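Local structure of ethanolamine kinase Pv091845 (Plasmodium vivax, 2QG7) at residues R190-I202 and H367-T381. The protein probably phosphorylates ethanolamine, the first step of phosphatidylethanolamine synthesis from ethanolamine. Residues are numbered along the deposited sequence; the frame is centred on the assembly and turned at random.
Sequences REDIKNPKFQKLI and HFNEYAGFNCDWDLT
Arg190 reaches across to Asp377 in a salt bridge, its NH1 lying 2.8 Å from Asp377 OD2 and NH2 making a weaker bond to the same oxygen. NH1 meets Asp377 OD2 on its anti side, and the carboxylate plane is turned 68° from that of the guanidinium. An extended chain from CG to NE carries the arginine past Tyr371 O and Gly373 CA, and Leu380 CD1 lies over the centre of one guanidinium face, 3.6 Å from CZ. Lys194 supplies a second cationic link: bent at its last torsion (chi4 70°), it brings NZ to 2.8 Å from Leu380 O, approaching from above the carbonyl plane, while Glu386 pairs with the same ammonium.

Between these anchors and the helix beginning at Pro196, the Tyr371 ring packs against Ile193 and Lys194. Ile193 CD1 is 3.7 Å from Tyr371 CD1. Lys194 lays its backbone N over the rim of one ring face, and its CG reaches Tyr371 CD2 at 3.7 Å, the chain crossing the ring obliquely. At the phenol end, Gln199 NE2 donates a nearly straight bond to Tyr371 OH (3.0 Å, 162°). One water joins this hydroxyl to Ile193 O and His367 NE2, another bridges Arg190 O and Tyr371 O; His367 ND1 is held by Leu297 O.

The contact thus fastens the loop after helix 360-369 to two consecutive helices in the helical part of a choline/ethanolamine kinase, whose fold is related to that of protein kinases.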
ATOM      1  N   ARG D 190       8.316 -14.191   6.871  1.00 48.76           N
ATOM      2  CA  ARG D 190       8.520 -13.058   7.739  1.00 48.94           C
ATOM      3  C   ARG D 190       8.054 -13.388   9.147  1.00 49.60           C
ATOM      4  O   ARG D 190       8.471 -12.744  10.096  1.00 50.52           O
ATOM      5  CB  ARG D 190       7.846 -11.792   7.187  1.00 48.37           C
ATOM      6  CG  ARG D 190       6.367 -11.938   7.076  1.00 49.99           C
ATOM      7  CD  ARG D 190       5.650 -10.682   6.735  1.00 47.23           C
ATOM      8  NE  ARG D 190       4.227 -10.844   7.008  1.00 50.44           N
ATOM      9  CZ  ARG D 190       3.284  -9.945   6.707  1.00 49.53           C
ATOM     10  NH1 ARG D 190       3.631  -8.798   6.099  1.00 46.95           N
ATOM     11  NH2 ARG D 190       2.003 -10.204   7.022  1.00 43.22           N
ATOM     12  N   GLU D 191       7.200 -14.393   9.296  1.00 50.13           N
ATOM     13  CA  GLU D 191       6.843 -14.806  10.630  1.00 51.80           C
ATOM     14  C   GLU D 191       7.932 -15.672  11.225  1.00 51.99           C
ATOM     15  O   GLU D 191       8.053 -15.706  12.454  1.00 53.92           O
ATOM     16  CB  GLU D 191       5.441 -15.475  10.748  1.00 52.27           C
ATOM     17  CG  GLU D 191       4.904 -16.149   9.481  1.00 57.14           C
ATOM     18  CD  GLU D 191       4.370 -15.140   8.419  1.00 61.40           C
ATOM     19  OE1 GLU D 191       3.547 -14.264   8.792  1.00 65.48           O
ATOM     20  OE2 GLU D 191       4.757 -15.233   7.221  1.00 58.82           O
ATOM     21  N   ASP D 192       8.732 -16.354  10.384  1.00 51.16           N
ATOM     22  CA  ASP D 192       9.871 -17.104  10.896  1.00 50.16           C
ATOM     23  C   ASP D 192      10.958 -16.199  11.450  1.00 49.88           C
ATOM     24  O   ASP D 192      11.474 -16.467  12.530  1.00 50.54           O
ATOM     25  CB  ASP D 192      10.469 -18.029   9.845  1.00 49.78           C
ATOM     26  CG  ASP D 192       9.541 -19.173   9.483  1.00 52.58           C
ATOM     27  OD1 ASP D 192       9.622 -19.656   8.333  1.00 57.63           O
ATOM     28  OD2 ASP D 192       8.719 -19.600  10.322  1.00 53.37           O
ATOM     29  N   ILE D 193      11.324 -15.153  10.706  1.00 48.25           N
ATOM     30  CA  ILE D 193      12.368 -14.236  11.140  1.00 47.64           C
ATOM     31  C   ILE D 193      12.053 -13.479  12.424  1.00 48.23           C
ATOM     32  O   ILE D 193      12.954 -13.014  13.116  1.00 48.56           O
ATOM     33  CB  ILE D 193      12.863 -13.275   9.995  1.00 47.02           C
ATOM     34  CG1 ILE D 193      11.820 -12.176   9.634  1.00 44.80           C
ATOM     35  CG2 ILE D 193      13.382 -14.123   8.801  1.00 47.13           C
ATOM     36  CD1 ILE D 193      12.345 -11.192   8.618  1.00 38.10           C
ATOM     37  N   LYS D 194      10.764 -13.368  12.735  1.00 49.65           N
ATOM     38  CA  LYS D 194      10.278 -12.674  13.908  1.00 50.08           C
ATOM     39  C   LYS D 194      10.266 -13.621  15.109  1.00 50.49           C
ATOM     40  O   LYS D 194      10.302 -13.196  16.255  1.00 50.51           O
ATOM     41  CB  LYS D 194       8.864 -12.162  13.630  1.00 51.01           C
ATOM     42  CG  LYS D 194       8.251 -11.277  14.766  1.00 52.50           C
ATOM     43  CD  LYS D 194       6.857 -10.828  14.375  1.00 53.47           C
ATOM     44  CE  LYS D 194       6.173 -10.032  15.465  1.00 55.53           C
ATOM     45  NZ  LYS D 194       6.817  -8.689  15.643  1.00 54.15           N
ATOM     46  N   ASN D 195      10.183 -14.910  14.810  1.00 52.07           N
ATOM     47  CA  ASN D 195      10.194 -16.006  15.782  1.00 52.78           C
ATOM     48  C   ASN D 195      11.543 -16.107  16.532  1.00 52.61           C
ATOM     49  O   ASN D 195      12.598 -16.255  15.908  1.00 51.65           O
ATOM     50  CB  ASN D 195       9.837 -17.307  15.043  1.00 52.71           C
ATOM     51  CG  ASN D 195       9.834 -18.510  15.935  1.00 53.36           C
ATOM     52  OD1 ASN D 195       9.796 -18.385  17.159  1.00 57.18           O
ATOM     53  ND2 ASN D 195       9.884 -19.695  15.326  1.00 53.52           N
ATOM     54  N   PRO D 196      11.507 -15.943  17.872  1.00 53.31           N
ATOM     55  CA  PRO D 196      12.700 -15.936  18.768  1.00 53.53           C
ATOM     56  C   PRO D 196      13.679 -17.116  18.554  1.00 52.72           C
ATOM     57  O   PRO D 196      14.876 -16.976  18.752  1.00 52.77           O
ATOM     58  CB  PRO D 196      12.073 -15.978  20.177  1.00 53.79           C
ATOM     59  CG  PRO D 196      10.769 -15.208  19.998  1.00 54.30           C
ATOM     60  CD  PRO D 196      10.257 -15.695  18.636  1.00 53.33           C
ATOM     61  N   LYS D 197      13.146 -18.248  18.148  1.00 52.65           N
ATOM     62  CA  LYS D 197      13.903 -19.422  17.765  1.00 52.77           C
ATOM     63  C   LYS D 197      14.841 -19.139  16.569  1.00 52.48           C
ATOM     64  O   LYS D 197      16.002 -19.572  16.563  1.00 53.61           O
ATOM     65  CB  LYS D 197      12.877 -20.525  17.466  1.00 53.46           C
ATOM     66  CG  LYS D 197      13.348 -21.749  16.641  1.00 56.07           C
ATOM     67  CD  LYS D 197      12.119 -22.622  16.193  1.00 59.63           C
ATOM     68  CE  LYS D 197      12.608 -23.737  15.221  1.00 66.21           C
ATOM     69  NZ  LYS D 197      11.474 -24.643  14.640  1.00 68.45           N
ATOM     70  N   PHE D 198      14.365 -18.400  15.570  1.00 51.03           N
ATOM     71  CA  PHE D 198      15.203 -18.044  14.408  1.00 49.37           C
ATOM     72  C   PHE D 198      15.980 -16.737  14.609  1.00 47.96           C
ATOM     73  O   PHE D 198      17.051 -16.570  14.042  1.00 46.70           O
ATOM     74  CB  PHE D 198      14.375 -17.989  13.106  1.00 49.19           C
ATOM     75  CG  PHE D 198      13.786 -19.310  12.705  1.00 49.03           C
ATOM     76  CD1 PHE D 198      12.430 -19.578  12.917  1.00 49.51           C
ATOM     77  CD2 PHE D 198      14.587 -20.299  12.136  1.00 49.98           C
ATOM     78  CE1 PHE D 198      11.877 -20.806  12.542  1.00 49.77           C
ATOM     79  CE2 PHE D 198      14.054 -21.547  11.784  1.00 49.33           C
ATOM     80  CZ  PHE D 198      12.702 -21.794  11.972  1.00 49.11           C
ATOM     81  N   GLN D 199      15.429 -15.812  15.399  1.00 47.47           N
ATOM     82  CA  GLN D 199      16.143 -14.577  15.751  1.00 47.47           C
ATOM     83  C   GLN D 199      17.537 -14.896  16.263  1.00 47.19           C
ATOM     84  O   GLN D 199      18.534 -14.351  15.786  1.00 47.25           O
ATOM     85  CB  GLN D 199      15.403 -13.829  16.859  1.00 48.03           C
ATOM     86  CG  GLN D 199      14.137 -13.072  16.453  1.00 47.74           C
ATOM     87  CD  GLN D 199      13.722 -12.142  17.576  1.00 48.27           C
ATOM     88  OE1 GLN D 199      13.510 -12.582  18.711  1.00 49.57           O
ATOM     89  NE2 GLN D 199      13.670 -10.842  17.299  1.00 48.25           N
ATOM     90  N   LYS D 200      17.576 -15.790  17.261  1.00 47.50           N
ATOM     91  CA  LYS D 200      18.812 -16.386  17.788  1.00 46.61           C
ATOM     92  C   LYS D 200      19.775 -16.854  16.686  1.00 44.84           C
ATOM     93  O   LYS D 200      20.923 -16.454  16.664  1.00 45.28           O
ATOM     94  CB  LYS D 200      18.461 -17.530  18.771  1.00 46.95           C
ATOM     95  CG  LYS D 200      19.690 -18.311  19.339  1.00 47.87           C
ATOM     96  CD  LYS D 200      19.248 -19.291  20.359  1.00 51.69           C
ATOM     97  CE  LYS D 200      20.037 -20.575  20.258  1.00 59.31           C
ATOM     98  NZ  LYS D 200      21.333 -20.575  21.088  1.00 65.26           N
ATOM     99  N   LEU D 201      19.284 -17.641  15.744  1.00 44.51           N
ATOM    100  CA  LEU D 201      20.107 -18.281  14.708  1.00 44.64           C
ATOM    101  C   LEU D 201      20.543 -17.336  13.604  1.00 43.98           C
ATOM    102  O   LEU D 201      21.619 -17.498  13.027  1.00 43.78           O
ATOM    103  CB  LEU D 201      19.375 -19.472  14.113  1.00 44.43           C
ATOM    104  CG  LEU D 201      19.152 -20.663  15.046  1.00 47.09           C
ATOM    105  CD1 LEU D 201      18.308 -21.778  14.382  1.00 44.76           C
ATOM    106  CD2 LEU D 201      20.501 -21.228  15.469  1.00 51.34           C
ATOM    107  N   ILE D 202      19.696 -16.345  13.326  1.00 44.15           N
ATOM    108  CA  ILE D 202      19.980 -15.319  12.327  1.00 43.86           C
ATOM    109  C   ILE D 202      21.061 -14.360  12.825  1.00 43.43           C
ATOM    110  O   ILE D 202      21.985 -14.007  12.078  1.00 43.00           O
ATOM    111  CB  ILE D 202      18.674 -14.555  11.902  1.00 43.56           C
ATOM    112  CG1 ILE D 202      17.718 -15.524  11.197  1.00 44.56           C
ATOM    113  CG2 ILE D 202      19.002 -13.363  11.008  1.00 42.93           C
ATOM    114  CD1 ILE D 202      16.240 -15.081  11.090  1.00 42.76           C
ATOM    115  N   HIS D 367      17.088  -5.426   8.503  1.00 39.49           N
ATOM    116  CA  HIS D 367      16.534  -6.722   8.757  1.00 39.40           C
ATOM    117  C   HIS D 367      15.255  -6.627   9.584  1.00 39.68           C
ATOM    118  O   HIS D 367      14.297  -7.379   9.388  1.00 39.92           O
ATOM    119  CB  HIS D 367      17.563  -7.615   9.470  1.00 39.93           C
ATOM    120  CG  HIS D 367      17.024  -8.969   9.837  1.00 38.35           C
ATOM    121  ND1 HIS D 367      16.537  -9.852   8.900  1.00 37.54           N
ATOM    122  CD2 HIS D 367      16.869  -9.577  11.036  1.00 38.55           C
ATOM    123  CE1 HIS D 367      16.108 -10.949   9.499  1.00 39.32           C
ATOM    124  NE2 HIS D 367      16.288 -10.808  10.798  1.00 40.97           N
ATOM    125  N   PHE D 368      15.242  -5.701  10.521  1.00 40.42           N
ATOM    126  CA  PHE D 368      14.084  -5.490  11.363  1.00 40.44           C
ATOM    127  C   PHE D 368      12.902  -4.866  10.596  1.00 40.40           C
ATOM    128  O   PHE D 368      11.746  -5.168  10.889  1.00 40.79           O
ATOM    129  CB  PHE D 368      14.472  -4.604  12.530  1.00 40.78           C
ATOM    130  CG  PHE D 368      15.285  -5.326  13.590  1.00 43.09           C
ATOM    131  CD1 PHE D 368      15.276  -6.733  13.665  1.00 45.03           C
ATOM    132  CD2 PHE D 368      16.015  -4.618  14.534  1.00 41.65           C
ATOM    133  CE1 PHE D 368      16.023  -7.393  14.649  1.00 43.78           C
ATOM    134  CE2 PHE D 368      16.729  -5.272  15.546  1.00 40.97           C
ATOM    135  CZ  PHE D 368      16.735  -6.647  15.597  1.00 43.18           C
ATOM    136  N   ASN D 369      13.199  -4.025   9.609  1.00 39.58           N
ATOM    137  CA  ASN D 369      12.157  -3.579   8.703  1.00 39.81           C
ATOM    138  C   ASN D 369      11.494  -4.714   7.924  1.00 38.95           C
ATOM    139  O   ASN D 369      10.360  -4.577   7.519  1.00 39.68           O
ATOM    140  CB  ASN D 369      12.634  -2.479   7.748  1.00 38.32           C
ATOM    141  CG  ASN D 369      12.553  -1.112   8.359  1.00 38.03           C
ATOM    142  OD1 ASN D 369      11.674  -0.836   9.171  1.00 36.45           O
ATOM    143  ND2 ASN D 369      13.452  -0.225   7.948  1.00 37.73           N
ATOM    144  N   GLU D 370      12.211  -5.804   7.708  1.00 38.17           N
ATOM    145  CA  GLU D 370      11.751  -6.870   6.842  1.00 37.88           C
ATOM    146  C   GLU D 370      10.839  -7.831   7.568  1.00 37.22           C
ATOM    147  O   GLU D 370      10.433  -8.825   7.037  1.00 38.97           O
ATOM    148  CB  GLU D 370      12.960  -7.591   6.204  1.00 38.68           C
ATOM    149  CG  GLU D 370      13.826  -6.748   5.200  1.00 40.24           C
ATOM    150  CD  GLU D 370      13.033  -6.285   3.937  1.00 45.75           C
ATOM    151  OE1 GLU D 370      13.439  -5.274   3.275  1.00 46.16           O
ATOM    152  OE2 GLU D 370      12.016  -6.943   3.547  1.00 48.72           O
ATOM    153  N   TYR D 371      10.531  -7.547   8.808  1.00 39.32           N
ATOM    154  CA  TYR D 371       9.600  -8.309   9.602  1.00 40.75           C
ATOM    155  C   TYR D 371       8.203  -8.003   9.052  1.00 41.95           C
ATOM    156  O   TYR D 371       7.269  -8.848   9.151  1.00 42.32           O
ATOM    157  CB  TYR D 371       9.683  -7.830  11.065  1.00 41.74           C
ATOM    158  CG  TYR D 371      10.765  -8.479  11.937  1.00 45.27           C
ATOM    159  CD1 TYR D 371      12.055  -8.757  11.432  1.00 46.83           C
ATOM    160  CD2 TYR D 371      10.514  -8.766  13.283  1.00 47.30           C
ATOM    161  CE1 TYR D 371      13.030  -9.333  12.237  1.00 47.71           C
ATOM    162  CE2 TYR D 371      11.489  -9.335  14.105  1.00 49.96           C
ATOM    163  CZ  TYR D 371      12.741  -9.615  13.576  1.00 51.38           C
ATOM    164  OH  TYR D 371      13.707 -10.211  14.382  1.00 54.18           O
ATOM    165  N   ALA D 372       8.066  -6.775   8.535  1.00 41.32           N
ATOM    166  CA  ALA D 372       6.858  -6.281   7.849  1.00 41.63           C
ATOM    167  C   ALA D 372       6.586  -6.987   6.521  1.00 41.53           C
ATOM    168  O   ALA D 372       5.441  -7.016   6.070  1.00 40.83           O
ATOM    169  CB  ALA D 372       6.963  -4.781   7.622  1.00 40.12           C
ATOM    170  N   GLY D 373       7.643  -7.528   5.893  1.00 41.21           N
ATOM    171  CA  GLY D 373       7.525  -8.172   4.592  1.00 40.62           C
ATOM    172  C   GLY D 373       7.335  -7.147   3.482  1.00 41.40           C
ATOM    173  O   GLY D 373       7.439  -5.930   3.706  1.00 40.13           O
ATOM    174  N   PHE D 374       7.091  -7.642   2.270  1.00 41.96           N
ATOM    175  CA  PHE D 374       6.825  -6.752   1.115  1.00 43.44           C
ATOM    176  C   PHE D 374       5.478  -6.043   1.243  1.00 43.92           C
ATOM    177  O   PHE D 374       5.240  -5.058   0.592  1.00 44.91           O
ATOM    178  CB  PHE D 374       6.892  -7.536  -0.199  1.00 43.31           C
ATOM    179  CG  PHE D 374       8.302  -7.815  -0.661  1.00 44.16           C
ATOM    180  CD1 PHE D 374       9.155  -6.765  -0.987  1.00 43.23           C
ATOM    181  CD2 PHE D 374       8.770  -9.124  -0.764  1.00 44.39           C
ATOM    182  CE1 PHE D 374      10.446  -7.011  -1.443  1.00 46.46           C
ATOM    183  CE2 PHE D 374      10.072  -9.377  -1.195  1.00 45.34           C
ATOM    184  CZ  PHE D 374      10.905  -8.317  -1.544  1.00 45.78           C
ATOM    185  N   ASN D 375       4.613  -6.556   2.100  1.00 44.92           N
ATOM    186  CA  ASN D 375       3.313  -5.970   2.347  1.00 46.01           C
ATOM    187  C   ASN D 375       3.387  -4.768   3.266  1.00 45.06           C
ATOM    188  O   ASN D 375       2.415  -4.037   3.425  1.00 45.79           O
ATOM    189  CB  ASN D 375       2.361  -7.042   2.921  1.00 47.37           C
ATOM    190  CG  ASN D 375       0.903  -6.624   2.843  1.00 51.60           C
ATOM    191  OD1 ASN D 375       0.220  -6.410   3.879  1.00 55.91           O
ATOM    192  ND2 ASN D 375       0.418  -6.439   1.615  1.00 55.51           N
ATOM    193  N   CYS D 376       4.534  -4.580   3.891  1.00 45.16           N
ATOM    194  CA  CYS D 376       4.835  -3.418   4.746  1.00 43.82           C
ATOM    195  C   CYS D 376       3.900  -3.253   5.947  1.00 44.35           C
ATOM    196  O   CYS D 376       3.461  -2.163   6.298  1.00 44.05           O
ATOM    197  CB  CYS D 376       4.928  -2.172   3.889  1.00 43.85           C
ATOM    198  SG  CYS D 376       6.180  -2.183   2.631  1.00 42.64           S
ATOM    199  N   ASP D 377       3.578  -4.366   6.592  1.00 46.21           N
ATOM    200  CA  ASP D 377       2.808  -4.324   7.830  1.00 47.54           C
ATOM    201  C   ASP D 377       3.691  -3.869   8.994  1.00 47.49           C
ATOM    202  O   ASP D 377       4.252  -4.694   9.672  1.00 48.13           O
ATOM    203  CB  ASP D 377       2.198  -5.680   8.105  1.00 47.71           C
ATOM    204  CG  ASP D 377       1.206  -6.097   7.024  1.00 52.64           C
ATOM    205  OD1 ASP D 377       0.284  -5.285   6.734  1.00 58.79           O
ATOM    206  OD2 ASP D 377       1.324  -7.219   6.463  1.00 52.83           O
ATOM    207  N   TRP D 378       3.814  -2.557   9.199  1.00 48.26           N
ATOM    208  CA  TRP D 378       4.850  -1.974  10.056  1.00 48.93           C
ATOM    209  C   TRP D 378       4.730  -2.299  11.533  1.00 50.25           C
ATOM    210  O   TRP D 378       5.689  -2.147  12.291  1.00 50.08           O
ATOM    211  CB  TRP D 378       4.935  -0.477   9.876  1.00 48.37           C
ATOM    212  CG  TRP D 378       5.311  -0.037   8.502  1.00 48.95           C
ATOM    213  CD1 TRP D 378       4.684   0.917   7.758  1.00 51.33           C
ATOM    214  CD2 TRP D 378       6.417  -0.507   7.700  1.00 48.60           C
ATOM    215  NE1 TRP D 378       5.328   1.082   6.544  1.00 51.91           N
ATOM    216  CE2 TRP D 378       6.381   0.210   6.478  1.00 49.19           C
ATOM    217  CE3 TRP D 378       7.426  -1.462   7.893  1.00 43.91           C
ATOM    218  CZ2 TRP D 378       7.307  -0.000   5.463  1.00 49.00           C
ATOM    219  CZ3 TRP D 378       8.324  -1.667   6.890  1.00 44.63           C
ATOM    220  CH2 TRP D 378       8.264  -0.946   5.684  1.00 47.10           C
ATOM    221  N   ASP D 379       3.559  -2.771  11.934  1.00 51.37           N
ATOM    222  CA  ASP D 379       3.324  -3.182  13.318  1.00 53.08           C
ATOM    223  C   ASP D 379       4.014  -4.527  13.663  1.00 52.65           C
ATOM    224  O   ASP D 379       4.062  -4.947  14.826  1.00 52.67           O
ATOM    225  CB  ASP D 379       1.809  -3.242  13.596  1.00 54.04           C
ATOM    226  CG  ASP D 379       1.052  -4.143  12.595  1.00 59.73           C
ATOM    227  OD1 ASP D 379       1.268  -4.037  11.335  1.00 65.51           O
ATOM    228  OD2 ASP D 379       0.208  -4.947  13.069  1.00 64.60           O
ATOM    229  N   LEU D 380       4.543  -5.198  12.642  1.00 51.35           N
ATOM    230  CA  LEU D 380       5.259  -6.440  12.823  1.00 50.29           C
ATOM    231  C   LEU D 380       6.752  -6.206  13.101  1.00 49.97           C
ATOM    232  O   LEU D 380       7.457  -7.125  13.455  1.00 49.08           O
ATOM    233  CB  LEU D 380       5.054  -7.346  11.601  1.00 50.70           C
ATOM    234  CG  LEU D 380       3.623  -7.846  11.295  1.00 50.28           C
ATOM    235  CD1 LEU D 380       3.571  -8.621  10.014  1.00 46.67           C
ATOM    236  CD2 LEU D 380       3.125  -8.737  12.412  1.00 52.56           C
ATOM    237  N   THR D 381       7.226  -4.974  12.934  1.00 49.94           N
ATOM    238  CA  THR D 381       8.606  -4.650  13.234  1.00 50.00           C
ATOM    239  C   THR D 381       8.827  -4.763  14.756  1.00 50.70           C
ATOM    240  O   THR D 381       7.893  -4.501  15.527  1.00 50.14           O
ATOM    241  CB  THR D 381       8.985  -3.249  12.734  1.00 49.86           C
ATOM    242  OG1 THR D 381       8.087  -2.295  13.312  1.00 49.41           O
ATOM    243  CG2 THR D 381       8.948  -3.175  11.215  1.00 47.84           C
TER
HETATM  244  O   HOH W   1       6.791 -10.740  10.966  1.00 56.43           O
HETATM  245  O   HOH W   2      15.437 -11.945  13.045  1.00 38.34           O